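Lectin CEL-IV, C-type (Cucumaria echinata, PDB 3ALU) binds galactose-containing sugars such as raffinose through a calcium ion, as a tetrameric C-type lectin of a sea cucumber. Local coordinates at residues T10-K15 / A57-F62; D27-A32 / G49-I54; D73-G78 / I124-Y129; P81-G86 / K144-L149; D107-G112 / G132-V137. All coordinates share one frame; numbering follows the deposited sequence.

In the fold
All five contacts belong to one C-type lectin fold and reach the same mixed sheet. Along the chain, interaction 2 is nested inside the loop of interaction 1, which closes before interactions 3, 4 and 5 open; the segments of interaction 3 alternate with those of interactions 4 and 5, and interaction 5 lies inside the loop of interaction 4. Interaction 4, its centre about 4 Å from that of the chain, joins strands 82-89 and 143-148; interaction 2, about 7 Å away centre to centre, packs helix 26-33 on this core. Interaction 1 sets helix 57-70 near the N-terminal hairpin. Interactions 3 and 5, centres about 13 Å apart, build the sugar-binding end; interactions 4 and 5 touch the galactose.

Interaction 1: residues T10-K15 / A57-F62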
# COMPACT_ATOMS: atom_id res chain seq x y z
N THR A 10 10.71 -5.89 -3.89
CA THR A 10 10.52 -5.97 -2.46
C THR A 10 10.86 -4.61 -1.83
O THR A 10 11.74 -3.91 -2.32
CB THR A 10 11.29 -7.15 -1.84
OG1 THR A 10 10.81 -7.36 -0.50
CG2 THR A 10 12.80 -6.92 -1.89
N GLY A 11 10.12 -4.24 -0.79
CA GLY A 11 10.09 -2.86 -0.25
C GLY A 11 10.84 -2.73 1.05
O GLY A 11 10.83 -3.64 1.89
N PHE A 12 11.48 -1.58 1.22
CA PHE A 12 12.10 -1.21 2.50
C PHE A 12 12.09 0.28 2.58
O PHE A 12 12.55 0.98 1.64
CB PHE A 12 13.53 -1.72 2.64
CG PHE A 12 14.13 -1.48 4.02
CD1 PHE A 12 14.99 -0.42 4.26
CD2 PHE A 12 13.83 -2.35 5.07
CE1 PHE A 12 15.56 -0.23 5.57
CE2 PHE A 12 14.36 -2.16 6.35
CZ PHE A 12 15.22 -1.08 6.60
N ASN A 13 11.52 0.78 3.68
CA ASN A 13 11.50 2.21 3.97
C ASN A 13 11.01 3.08 2.81
O ASN A 13 11.60 4.12 2.52
CB ASN A 13 12.89 2.66 4.38
CG ASN A 13 12.86 3.54 5.60
OD1 ASN A 13 12.56 4.72 5.50
ND2 ASN A 13 13.16 2.95 6.76
N GLY A 14 9.96 2.63 2.13
CA GLY A 14 9.35 3.43 1.07
C GLY A 14 9.89 3.24 -0.33
O GLY A 14 9.36 3.82 -1.27
N LYS A 15 10.92 2.43 -0.46
CA LYS A 15 11.54 2.17 -1.78
C LYS A 15 11.40 0.71 -2.18
O LYS A 15 11.31 -0.15 -1.34
CB LYS A 15 13.02 2.53 -1.74
CG LYS A 15 13.23 4.03 -1.62
CD LYS A 15 14.69 4.38 -1.41
CE LYS A 15 15.46 4.24 -2.70
NZ LYS A 15 16.83 4.89 -2.55
N ALA A 57 22.45 3.02 7.76
CA ALA A 57 22.93 1.74 8.20
C ALA A 57 21.86 0.64 8.08
O ALA A 57 22.18 -0.49 7.76
CB ALA A 57 23.41 1.84 9.65
N GLU A 58 20.62 1.00 8.40
CA GLU A 58 19.50 0.08 8.27
C GLU A 58 19.25 -0.30 6.82
O GLU A 58 18.97 -1.45 6.54
CB GLU A 58 18.24 0.72 8.82
CG GLU A 58 18.26 0.82 10.33
CD GLU A 58 16.89 1.14 10.90
OE1 GLU A 58 16.74 0.97 12.14
OE2 GLU A 58 15.97 1.54 10.13
N SER A 59 19.31 0.67 5.91
CA SER A 59 19.13 0.33 4.46
C SER A 59 20.28 -0.55 4.01
O SER A 59 20.09 -1.52 3.27
CB SER A 59 19.10 1.60 3.59
OG SER A 59 17.94 2.38 3.89
N GLN A 60 21.50 -0.27 4.49
CA GLN A 60 22.63 -1.08 4.12
C GLN A 60 22.41 -2.50 4.62
O GLN A 60 22.73 -3.45 3.92
CB GLN A 60 23.94 -0.47 4.73
CG GLN A 60 25.17 -1.38 4.65
CD GLN A 60 25.62 -1.73 3.26
OE1 GLN A 60 26.38 -2.68 3.07
NE2 GLN A 60 25.20 -0.94 2.28
N ALA A 61 21.90 -2.63 5.84
CA ALA A 61 21.67 -3.95 6.42
C ALA A 61 20.61 -4.68 5.60
O ALA A 61 20.76 -5.88 5.36
CB ALA A 61 21.23 -3.86 7.87
N PHE A 62 19.58 -3.96 5.19
CA PHE A 62 18.49 -4.59 4.41
C PHE A 62 19.04 -5.11 3.07
O PHE A 62 18.79 -6.26 2.69
CB PHE A 62 17.35 -3.64 4.15
CG PHE A 62 16.42 -4.16 3.09
CD1 PHE A 62 16.42 -3.62 1.82
CD2 PHE A 62 15.58 -5.21 3.38
CE1 PHE A 62 15.58 -4.13 0.82
CE2 PHE A 62 14.74 -5.72 2.41
CZ PHE A 62 14.75 -5.21 1.15
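This lectin's N-terminal beta hairpin, closed by a type I' turn from Phe12 to Lys15, lies against the first turns of helix 57-70, and two phenylalanines carry the contact. Asn13 and Gly14, both with positive phi, take the turn's left-handed positions, which asparagine and glycine tolerate. The rings of Phe12 and Phe62 are nearly parallel, planes 6° apart and centroids 4.8 Å apart, but offset so that each lies over the other's CB. Phe62 CB stands 3.7 Å from the centroid of the Phe12 ring, almost on its normal, and Phe12 CB lies 3.6 Å from the centroid of the Phe62 ring, offset toward the rim. Both CG atoms are anti to their backbone nitrogens (chi1 -173° for Phe12, 166° for Phe62), and the side chains run antiparallel.

At the far end of its ring Phe12 reaches the helix backbone, CE1 coming 3.8 Å from Ser59 CA. The small side chain of Ser59 suits this close approach. Thr10 adds its methyl, CG2 meeting Phe62 CZ at 4.0 Å in the plane of that ring, while its OG1 bonds to Trp9 O of the second subunit. Pro7 and Leu8 of that subunit also pack here, against Phe12 and Phe62. No hydrogen bond crosses between the segments, which implies that hairpin and helix are held by CH-pi and dispersion contacts, with shape rather than polarity setting their fit.

Interaction 2: residues D27-A32 / G49-I54; sequences DNAENA and GHLASI
A single buried carboxylate, that of Glu30, takes a side-chain N-H with one oxygen and a backbone N-H with the other, the two donors belonging to consecutive residues, His50 and Leu51. His50 ND1 gives its hydrogen at 2.7 Å and 168° to Glu30 OE1, which accepts with its syn lone pair. OE1 approaches the imidazole at its edge, near the ring plane, and the two groups are nearly coplanar. Leu51 N reaches Glu30 OE2 at 2.9 Å, again on the syn side but 33° out of the carboxylate plane. The bend at chi2 (67°) turns the glutamate chain from the helix toward the strand, and its two methylenes let the carboxylate reach the strand backbone, where Leu51 N and His50 ND1 lie.

In the C-type lectin fold this fastens helix 26-33 to the end of strand 45-51. Second partners complete the grip: Arg34 forms a salt bridge with OE1, and Thr99 OG1 bonds to OE2. Such neighbours would be expected to keep the buried acid ionised. Beside the polar pair, Leu51 lays its branches on the helix, CD2 touching Ala29 CB at 4.0 Å and CD1 approaching Glu30 CB at 3.9 Å. The short side chain of Ala29 lets the helix come close, and Tyr145 of strand 143-148 packs against both Ala29 and Leu51.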
# COMPACT_ATOMS: atom_id res chain seq x y z
N ASP A 27 27.69 0.67 -16.59
CA ASP A 27 26.83 1.52 -17.40
C ASP A 27 25.63 0.72 -17.93
O ASP A 27 24.53 1.23 -17.97
CB ASP A 27 27.63 2.09 -18.58
CG ASP A 27 28.53 3.28 -18.19
OD1 ASP A 27 28.35 3.88 -17.10
OD2 ASP A 27 29.40 3.64 -19.03
N ASN A 28 25.86 -0.53 -18.31
CA ASN A 28 24.76 -1.37 -18.78
C ASN A 28 23.79 -1.79 -17.66
O ASN A 28 22.58 -1.92 -17.91
CB ASN A 28 25.28 -2.62 -19.52
CG ASN A 28 25.87 -2.27 -20.89
OD1 ASN A 28 26.71 -3.00 -21.44
ND2 ASN A 28 25.45 -1.13 -21.43
N ALA A 29 24.32 -1.95 -16.42
CA ALA A 29 23.46 -2.22 -15.26
C ALA A 29 22.60 -1.02 -14.97
O ALA A 29 21.37 -1.14 -14.83
CB ALA A 29 24.29 -2.66 -13.99
N GLU A 30 23.20 0.17 -14.92
CA GLU A 30 22.40 1.39 -14.75
C GLU A 30 21.31 1.50 -15.86
O GLU A 30 20.14 1.77 -15.57
CB GLU A 30 23.31 2.61 -14.70
CG GLU A 30 22.57 3.95 -14.70
CD GLU A 30 21.73 4.26 -13.45
OE1 GLU A 30 20.93 5.20 -13.57
OE2 GLU A 30 21.86 3.61 -12.36
N ASN A 31 21.69 1.27 -17.10
CA ASN A 31 20.71 1.37 -18.18
C ASN A 31 19.60 0.33 -18.06
O ASN A 31 18.45 0.61 -18.38
CB ASN A 31 21.41 1.23 -19.54
CG ASN A 31 20.51 1.63 -20.70
OD1 ASN A 31 20.10 0.79 -21.51
ND2 ASN A 31 20.15 2.91 -20.74
N ALA A 32 19.94 -0.85 -17.54
CA ALA A 32 18.95 -1.91 -17.31
C ALA A 32 17.92 -1.39 -16.29
O ALA A 32 16.69 -1.54 -16.48
CB ALA A 32 19.63 -3.18 -16.82
N GLY A 49 13.85 4.12 -13.07
CA GLY A 49 14.62 3.40 -12.05
C GLY A 49 16.11 3.68 -12.23
O GLY A 49 16.56 4.31 -13.22
N HIS A 50 16.87 3.21 -11.26
CA HIS A 50 18.33 3.45 -11.18
C HIS A 50 18.91 2.31 -10.38
O HIS A 50 18.21 1.57 -9.67
CB HIS A 50 18.67 4.76 -10.42
CG HIS A 50 18.22 5.98 -11.15
ND1 HIS A 50 18.86 6.44 -12.27
CD2 HIS A 50 17.12 6.75 -10.99
CE1 HIS A 50 18.19 7.48 -12.76
NE2 HIS A 50 17.13 7.68 -12.00
N LEU A 51 20.22 2.13 -10.51
CA LEU A 51 20.89 1.26 -9.55
C LEU A 51 20.59 1.84 -8.16
O LEU A 51 20.41 3.05 -8.00
CB LEU A 51 22.37 1.24 -9.80
CG LEU A 51 22.83 0.40 -10.99
CD1 LEU A 51 24.27 0.77 -11.37
CD2 LEU A 51 22.74 -1.06 -10.64
N ALA A 52 20.55 0.96 -7.15
CA ALA A 52 20.11 1.34 -5.82
C ALA A 52 21.04 2.36 -5.19
O ALA A 52 22.24 2.23 -5.31
CB ALA A 52 20.05 0.10 -4.93
N SER A 53 20.47 3.34 -4.50
CA SER A 53 21.27 4.21 -3.61
C SER A 53 20.99 3.80 -2.16
O SER A 53 20.01 3.13 -1.94
CB SER A 53 20.94 5.66 -3.83
OG SER A 53 19.58 6.02 -3.53
N ILE A 54 21.86 4.21 -1.21
CA ILE A 54 21.79 3.67 0.17
C ILE A 54 22.04 4.84 1.09
O ILE A 54 23.04 5.56 0.90
CB ILE A 54 22.84 2.55 0.38
CG1 ILE A 54 22.66 1.43 -0.68
CG2 ILE A 54 22.78 2.00 1.83
CD1 ILE A 54 23.75 0.33 -0.68

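Interaction 3: residues D73-G78 / I124-Y129. With FRU (beta-D-fructofuranose), chain E.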
# COMPACT_ATOMS: atom_id res chain seq x y z
N ASP A 73 24.58 -19.69 -1.90
CA ASP A 73 25.61 -20.63 -2.37
C ASP A 73 26.77 -19.90 -3.03
O ASP A 73 27.78 -20.52 -3.38
CB ASP A 73 25.02 -21.61 -3.38
CG ASP A 73 24.14 -22.67 -2.74
OD1 ASP A 73 23.25 -23.19 -3.47
OD2 ASP A 73 24.35 -23.00 -1.54
N LEU A 74 26.62 -18.59 -3.24
CA LEU A 74 27.67 -17.85 -3.93
C LEU A 74 28.55 -17.11 -2.93
O LEU A 74 29.57 -16.57 -3.32
CB LEU A 74 27.09 -16.87 -4.94
CG LEU A 74 26.19 -17.41 -6.05
CD1 LEU A 74 25.99 -16.24 -7.01
CD2 LEU A 74 26.75 -18.64 -6.79
N ILE A 75 28.17 -17.08 -1.66
CA ILE A 75 28.95 -16.33 -0.64
C ILE A 75 30.35 -16.96 -0.45
O ILE A 75 30.45 -18.14 -0.09
CB ILE A 75 28.23 -16.28 0.73
CG1 ILE A 75 26.81 -15.69 0.61
CG2 ILE A 75 29.03 -15.43 1.75
CD1 ILE A 75 26.71 -14.39 -0.26
N THR A 76 31.40 -16.19 -0.69
CA THR A 76 32.78 -16.71 -0.57
C THR A 76 33.44 -16.20 0.71
O THR A 76 32.84 -15.43 1.48
CB THR A 76 33.66 -16.34 -1.80
OG1 THR A 76 34.03 -14.95 -1.74
CG2 THR A 76 32.94 -16.67 -3.12
N GLY A 77 34.69 -16.62 0.92
CA GLY A 77 35.52 -16.03 1.98
C GLY A 77 36.11 -14.71 1.56
O GLY A 77 36.73 -14.04 2.38
N GLY A 78 35.97 -14.38 0.27
CA GLY A 78 36.52 -13.12 -0.28
C GLY A 78 35.48 -12.00 -0.31
O GLY A 78 34.63 -11.93 0.56
N ILE A 124 28.12 -3.60 -3.49
CA ILE A 124 27.99 -4.36 -2.24
C ILE A 124 28.84 -5.60 -2.39
O ILE A 124 28.67 -6.35 -3.35
CB ILE A 124 26.50 -4.73 -1.97
CG1 ILE A 124 25.75 -3.48 -1.47
CG2 ILE A 124 26.37 -5.93 -0.97
CD1 ILE A 124 24.21 -3.65 -1.40
N ALA A 125 29.78 -5.80 -1.48
CA ALA A 125 30.64 -6.97 -1.58
C ALA A 125 30.16 -7.94 -0.50
O ALA A 125 30.49 -7.80 0.66
CB ALA A 125 32.12 -6.55 -1.38
N ALA A 126 29.34 -8.93 -0.88
CA ALA A 126 28.65 -9.74 0.13
C ALA A 126 29.41 -10.94 0.64
O ALA A 126 28.91 -11.68 1.53
CB ALA A 126 27.25 -10.20 -0.40
N GLY A 127 30.59 -11.18 0.06
CA GLY A 127 31.48 -12.21 0.59
C GLY A 127 31.88 -11.94 2.02
O GLY A 127 31.76 -10.81 2.52
N ASP A 128 32.41 -12.96 2.68
CA ASP A 128 32.71 -12.86 4.11
C ASP A 128 33.82 -11.88 4.46
O ASP A 128 33.89 -11.45 5.59
CB ASP A 128 33.01 -14.22 4.72
CG ASP A 128 31.80 -15.11 4.80
OD1 ASP A 128 31.99 -16.32 4.96
OD2 ASP A 128 30.66 -14.62 4.73
N TYR A 129 34.65 -11.52 3.49
CA TYR A 129 35.74 -10.56 3.76
C TYR A 129 35.15 -9.19 4.13
O TYR A 129 35.68 -8.47 4.95
CB TYR A 129 36.67 -10.44 2.54
CG TYR A 129 37.84 -9.53 2.81
CD1 TYR A 129 38.81 -9.91 3.74
CD2 TYR A 129 37.96 -8.31 2.16
CE1 TYR A 129 39.88 -9.08 4.04
CE2 TYR A 129 39.05 -7.46 2.45
CZ TYR A 129 40.00 -7.88 3.38
OH TYR A 129 41.07 -7.09 3.68
C1 FRU E . 43.47 -9.56 1.94
C2 FRU E . 43.59 -8.68 0.69
C3 FRU E . 44.98 -8.06 0.58
C4 FRU E . 44.73 -6.81 -0.25
C5 FRU E . 43.29 -6.40 0.10
C6 FRU E . 42.52 -6.03 -1.16
O1 FRU E . 43.68 -8.77 3.12
O2 FRU E . 43.30 -9.45 -0.49
O3 FRU E . 45.95 -8.93 -0.04
O4 FRU E . 45.66 -5.75 0.04
O5 FRU E . 42.69 -7.55 0.74
O6 FRU E . 42.53 -4.61 -1.31
O HOH W 1 30.43 -18.52 3.26
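Ile75, Asp128 and Gly78 bury the most surface where two loops of the C-type lectin domain run side by side, one leading from helix 57-70 to strand 82-89, the other following strand 120-125. Ile75 supplies the apolar part, its CD1 approaching Ala126 CB at 4.2 Å. Its other branch, CG2, lies against the carboxylate, 3.5 Å from Asp128 OD2, and near Ala126 O.

Asp128 is held through its backbone, N bonding to Thr76 O at 2.8 Å in an almost straight bond (173°). Its OD1 accepts from a water that also makes a weak bond to Ile75 O. Gly78 O, in turn, receives Tyr129 N at 3.0 Å and also makes a CA-H...O contact with Gly127 CA. That tight approach suits glycine at Gly127, for a side chain there would run into Gly78 O. Thr76 shapes its own loop in an ST turn, OG1 accepting from Gly78 N and also bonding to Ala80 O.

In Tyr129, of the glycan pocket, CG is anti to N (chi1 -176°), and the phenol extends away from the loops, its ring edge-to-face with Trp79, until Tyr129 OH accepts a hydrogen bond from fructose O1 at 3.2 Å.

Interaction 4: residues P81-G86 / K144-L149. With GLA (alpha-D-galactopyranose), chain B; EDO (1,2-ethanediol), chain J.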
# COMPACT_ATOMS: atom_id res chain seq x y z
N PRO A 81 30.08 -12.66 -3.48
CA PRO A 81 29.66 -11.94 -4.69
C PRO A 81 29.56 -10.41 -4.56
O PRO A 81 29.04 -9.89 -3.58
CB PRO A 81 28.26 -12.54 -4.96
CG PRO A 81 27.75 -12.89 -3.58
CD PRO A 81 28.94 -13.25 -2.75
N GLN A 82 29.98 -9.70 -5.61
CA GLN A 82 29.89 -8.26 -5.64
C GLN A 82 28.69 -7.90 -6.51
O GLN A 82 28.53 -8.44 -7.58
CB GLN A 82 31.16 -7.69 -6.23
CG GLN A 82 32.32 -8.07 -5.37
CD GLN A 82 33.63 -7.50 -5.89
OE1 GLN A 82 34.41 -8.19 -6.55
NE2 GLN A 82 33.88 -6.23 -5.60
N VAL A 83 27.89 -6.96 -6.03
CA VAL A 83 26.65 -6.60 -6.68
C VAL A 83 26.63 -5.08 -6.82
O VAL A 83 26.72 -4.37 -5.78
CB VAL A 83 25.46 -7.05 -5.79
CG1 VAL A 83 24.10 -6.61 -6.36
CG2 VAL A 83 25.51 -8.62 -5.54
N TYR A 84 26.51 -4.57 -8.04
CA TYR A 84 26.52 -3.15 -8.27
C TYR A 84 25.41 -2.40 -7.57
O TYR A 84 24.28 -2.87 -7.53
CB TYR A 84 26.43 -2.79 -9.75
CG TYR A 84 27.71 -2.85 -10.50
CD1 TYR A 84 28.87 -2.17 -10.02
CD2 TYR A 84 27.77 -3.48 -11.74
CE1 TYR A 84 30.06 -2.21 -10.76
CE2 TYR A 84 28.95 -3.51 -12.49
CZ TYR A 84 30.09 -2.83 -12.00
OH TYR A 84 31.26 -2.88 -12.74
N ILE A 85 25.79 -1.25 -7.00
CA ILE A 85 24.83 -0.25 -6.57
C ILE A 85 25.16 1.05 -7.32
O ILE A 85 26.16 1.08 -8.09
CB ILE A 85 24.91 -0.05 -5.05
CG1 ILE A 85 26.33 0.40 -4.66
CG2 ILE A 85 24.51 -1.36 -4.31
CD1 ILE A 85 26.48 0.64 -3.11
N GLY A 86 24.39 2.09 -7.11
CA GLY A 86 24.47 3.30 -7.97
C GLY A 86 25.60 4.28 -7.65
O GLY A 86 25.50 5.43 -8.04
N LYS A 144 26.24 -8.92 -11.08
CA LYS A 144 24.83 -8.79 -10.69
C LYS A 144 24.64 -7.36 -10.12
O LYS A 144 25.63 -6.65 -9.83
CB LYS A 144 24.53 -9.80 -9.61
CG LYS A 144 24.72 -11.27 -10.12
CD LYS A 144 24.11 -12.23 -9.13
CE LYS A 144 24.16 -13.69 -9.68
NZ LYS A 144 25.56 -14.21 -9.84
N TYR A 145 23.38 -6.94 -9.98
CA TYR A 145 23.12 -5.54 -9.66
C TYR A 145 21.76 -5.44 -9.02
O TYR A 145 20.88 -6.26 -9.26
CB TYR A 145 23.23 -4.64 -10.93
CG TYR A 145 22.29 -5.06 -12.08
CD1 TYR A 145 22.68 -6.07 -12.95
CD2 TYR A 145 21.06 -4.43 -12.27
CE1 TYR A 145 21.82 -6.49 -13.99
CE2 TYR A 145 20.20 -4.83 -13.32
CZ TYR A 145 20.62 -5.87 -14.16
OH TYR A 145 19.79 -6.32 -15.19
N ILE A 146 21.58 -4.44 -8.16
CA ILE A 146 20.28 -4.13 -7.58
C ILE A 146 19.73 -2.84 -8.15
O ILE A 146 20.37 -1.79 -8.12
CB ILE A 146 20.34 -3.99 -6.03
CG1 ILE A 146 20.81 -5.29 -5.38
CG2 ILE A 146 19.02 -3.58 -5.45
CD1 ILE A 146 21.46 -5.04 -4.02
N CYS A 147 18.51 -2.94 -8.69
CA CYS A 147 17.75 -1.75 -9.12
C CYS A 147 16.79 -1.26 -8.02
O CYS A 147 16.28 -2.07 -7.19
CB CYS A 147 16.90 -2.06 -10.38
SG CYS A 147 17.85 -2.57 -11.83
N GLN A 148 16.50 0.04 -8.07
CA GLN A 148 15.41 0.63 -7.29
C GLN A 148 14.42 1.25 -8.28
O GLN A 148 14.83 1.83 -9.28
CB GLN A 148 15.92 1.69 -6.28
CG GLN A 148 16.44 2.91 -6.97
CD GLN A 148 17.02 3.91 -5.99
OE1 GLN A 148 17.59 3.52 -4.98
NE2 GLN A 148 16.90 5.20 -6.32
N LEU A 149 13.13 1.10 -8.02
CA LEU A 149 12.15 1.83 -8.82
C LEU A 149 12.22 3.30 -8.44
O LEU A 149 12.74 3.63 -7.38
CB LEU A 149 10.74 1.25 -8.57
CG LEU A 149 10.59 -0.18 -9.13
CD1 LEU A 149 9.22 -0.74 -8.75
CD2 LEU A 149 10.72 -0.20 -10.66
C1 GLA B . 40.54 -6.07 -5.05
C2 GLA B . 40.79 -4.61 -4.66
C3 GLA B . 39.91 -4.15 -3.50
C4 GLA B . 38.43 -4.43 -3.78
C5 GLA B . 38.28 -5.91 -4.21
C6 GLA B . 36.83 -6.26 -4.60
O2 GLA B . 42.16 -4.43 -4.25
O3 GLA B . 40.14 -2.75 -3.27
O4 GLA B . 38.03 -3.57 -4.85
O5 GLA B . 39.12 -6.21 -5.34
O6 GLA B . 36.50 -5.52 -5.77
C1 EDO J . 32.15 -10.60 -7.90
O1 EDO J . 31.08 -11.53 -7.93
C2 EDO J . 33.29 -11.17 -7.10
O2 EDO J . 34.51 -10.88 -7.76
O HOH W 2 28.20 -10.50 -9.33
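Tyr84 bonds to strand 143-148 through both its backbone groups, as parallel strands require: its N donates to Lys144 O at 2.9 Å, and its O accepts from Ile146 N at 3.2 Å. Tyr145, between the two partners, is thus paired with Tyr84. Their side chains leave the same face of the sheet, where Tyr84 CB meets Tyr145 CB at 3.9 Å before the rings part. On the other face Val83 CG1 touches Ile146 CG1 at 3.7 Å and lies close over Tyr145 CA; beta-branched residues of this kind suit an extended backbone and fill a buried sheet face.

Farther out, a water joins the strand ends, donating to Gln82 O and accepting from Lys144 N. The extended side chain of Gln82 (chi2 -179°) carries the amide out to the ligand, and NE2 donates to galactose O6 at 2.7 Å. The amide oxygen OE1 accepts from O2 of an ethanediol, probably from the crystallisation liquor, whose O1 is bonded by Gln82 N. Each tyrosine hydroxyl has a partner beyond the strands, Tyr84 OH at Asn141 O and Tyr145 OH at Asn22 OD1.

Cys147 ties the strand to helix 26-33 through its disulfide with Cys33. Tyr145 packs on Ala32 of that helix, Leu19 of strand 15-21 covers Val83 and Ile146, and strand 120-125 pairs with the other edge of strand 82-89.

Interaction 5: residues D107-G112 / G132-V137. With CA (calcium ion), chain K; GLA (alpha-D-galactopyranose), chain B.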
# COMPACT_ATOMS: atom_id res chain seq x y z
N ASP A 107 27.97 6.46 4.48
CA ASP A 107 29.27 5.90 4.14
C ASP A 107 29.30 4.42 4.48
O ASP A 107 29.40 4.05 5.66
CB ASP A 107 30.33 6.68 4.97
CG ASP A 107 31.70 6.08 4.90
OD1 ASP A 107 32.64 6.65 5.55
OD2 ASP A 107 31.88 5.04 4.24
N GLY A 108 29.20 3.55 3.46
CA GLY A 108 29.18 2.12 3.69
C GLY A 108 30.41 1.39 3.20
O GLY A 108 30.42 0.17 3.07
N TRP A 109 31.47 2.13 2.94
CA TRP A 109 32.69 1.57 2.38
C TRP A 109 33.42 0.64 3.37
O TRP A 109 33.58 0.98 4.55
CB TRP A 109 33.64 2.72 2.03
CG TRP A 109 33.15 3.62 0.93
CD1 TRP A 109 32.63 4.87 1.08
CD2 TRP A 109 33.05 3.30 -0.47
NE1 TRP A 109 32.28 5.40 -0.16
CE2 TRP A 109 32.52 4.44 -1.12
CE3 TRP A 109 33.39 2.17 -1.23
CZ2 TRP A 109 32.31 4.49 -2.52
CZ3 TRP A 109 33.18 2.21 -2.64
CH2 TRP A 109 32.65 3.37 -3.26
N VAL A 110 33.90 -0.50 2.89
CA VAL A 110 34.82 -1.37 3.64
C VAL A 110 36.04 -0.48 3.93
O VAL A 110 36.40 0.37 3.11
CB VAL A 110 35.26 -2.58 2.78
CG1 VAL A 110 36.44 -3.34 3.40
CG2 VAL A 110 34.12 -3.53 2.62
N SER A 111 36.68 -0.67 5.09
CA SER A 111 37.91 0.05 5.38
C SER A 111 38.94 -0.08 4.27
O SER A 111 39.19 -1.18 3.75
CB SER A 111 38.48 -0.45 6.71
OG SER A 111 38.92 -1.79 6.56
N GLY A 112 39.53 1.07 3.89
CA GLY A 112 40.46 1.14 2.75
C GLY A 112 39.87 1.38 1.36
O GLY A 112 40.63 1.55 0.37
N GLY A 132 29.15 -7.40 3.11
CA GLY A 132 28.17 -6.53 2.42
C GLY A 132 28.64 -5.09 2.26
O GLY A 132 28.08 -4.32 1.46
N PHE A 133 29.62 -4.64 3.04
CA PHE A 133 30.05 -3.27 2.87
C PHE A 133 30.72 -3.10 1.51
O PHE A 133 31.07 -4.11 0.83
CB PHE A 133 30.99 -2.90 4.05
CG PHE A 133 30.27 -2.83 5.37
CD1 PHE A 133 30.54 -3.78 6.36
CD2 PHE A 133 29.30 -1.87 5.59
CE1 PHE A 133 29.86 -3.72 7.59
CE2 PHE A 133 28.60 -1.82 6.81
CZ PHE A 133 28.89 -2.78 7.80
N TRP A 134 30.92 -1.85 1.10
CA TRP A 134 31.16 -1.59 -0.33
C TRP A 134 32.62 -1.66 -0.74
O TRP A 134 33.51 -1.24 0.03
CB TRP A 134 30.61 -0.24 -0.79
CG TRP A 134 29.28 0.13 -0.25
CD1 TRP A 134 28.28 -0.73 0.08
CD2 TRP A 134 28.80 1.45 -0.02
NE1 TRP A 134 27.19 -0.01 0.53
CE2 TRP A 134 27.47 1.33 0.47
CE3 TRP A 134 29.34 2.74 -0.23
CZ2 TRP A 134 26.69 2.46 0.85
CZ3 TRP A 134 28.56 3.86 0.13
CH2 TRP A 134 27.24 3.71 0.67
N ALA A 135 32.85 -2.14 -1.96
CA ALA A 135 34.16 -2.05 -2.60
C ALA A 135 34.01 -1.15 -3.81
O ALA A 135 32.94 -1.12 -4.43
CB ALA A 135 34.64 -3.43 -3.05
N ASP A 136 35.06 -0.41 -4.18
CA ASP A 136 35.02 0.22 -5.50
C ASP A 136 35.78 -0.62 -6.51
O ASP A 136 36.76 -1.31 -6.15
CB ASP A 136 35.47 1.69 -5.52
CG ASP A 136 37.00 1.87 -5.35
OD1 ASP A 136 37.64 1.09 -4.62
OD2 ASP A 136 37.55 2.83 -5.93
N VAL A 137 35.26 -0.61 -7.73
CA VAL A 137 35.79 -1.48 -8.79
C VAL A 137 35.82 -0.70 -10.09
O VAL A 137 35.15 0.30 -10.25
CB VAL A 137 34.90 -2.75 -8.99
CG1 VAL A 137 34.80 -3.62 -7.72
CG2 VAL A 137 33.50 -2.40 -9.55
CA CA K . 38.62 -1.12 -4.60
C1 GLA B . 40.54 -6.07 -5.05
C2 GLA B . 40.79 -4.61 -4.66
C3 GLA B . 39.91 -4.15 -3.50
C4 GLA B . 38.43 -4.43 -3.78
C5 GLA B . 38.28 -5.91 -4.21
C6 GLA B . 36.83 -6.26 -4.60
O2 GLA B . 42.16 -4.43 -4.25
O3 GLA B . 40.14 -2.75 -3.27
O4 GLA B . 38.03 -3.57 -4.85
O5 GLA B . 39.12 -6.21 -5.34
O6 GLA B . 36.50 -5.52 -5.77
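In Trp109 and Trp134 alike the first torsion places CG opposite the carbonyl carbon (chi1 -42° in Trp134), and the second, 104° in Trp109, sets the indoles across one another. The result is a T-shaped pair: the edge of Trp134 points at the face of Trp109, planes 78° apart, with CE3 of Trp134 3.7 Å from CE2 of Trp109. The face of Trp134 is used too, since Gly108 CA sits 3.6 Å from the centroid of its six-membered ring, almost on the normal. Glycine suits this place, as a CB would collide with the indole.

The backbones join through a single bridge. Trp134 N donates to Gly108 O at 2.9 Å, and Val110 N to Trp134 O at 3.0 Å. An Asx turn, with Asp107 OD2 accepting from Trp109 N, shapes the loop just before it, and Trp109 NE1 is hydrogen-bonded to Gln96 OE1. Beside the bridge Val110 CG2 packs on Phe133 CB.

Trp109 CZ3 reaches Asp136 CB at 3.7 Å, backing a first-shell calcium ligand. Asp136 binds calcium through both O and OD1, each at 2.4 Å, while OD2 is held by Ser120. Glu113, Asn115 and Asn116 complete the protein ligands, and galactose O3 and O4 bind the same ion: this is the C-type lectin sugar site, built on the EPN motif Glu113-Pro114-Asn115 and here carrying galactose on its calcium.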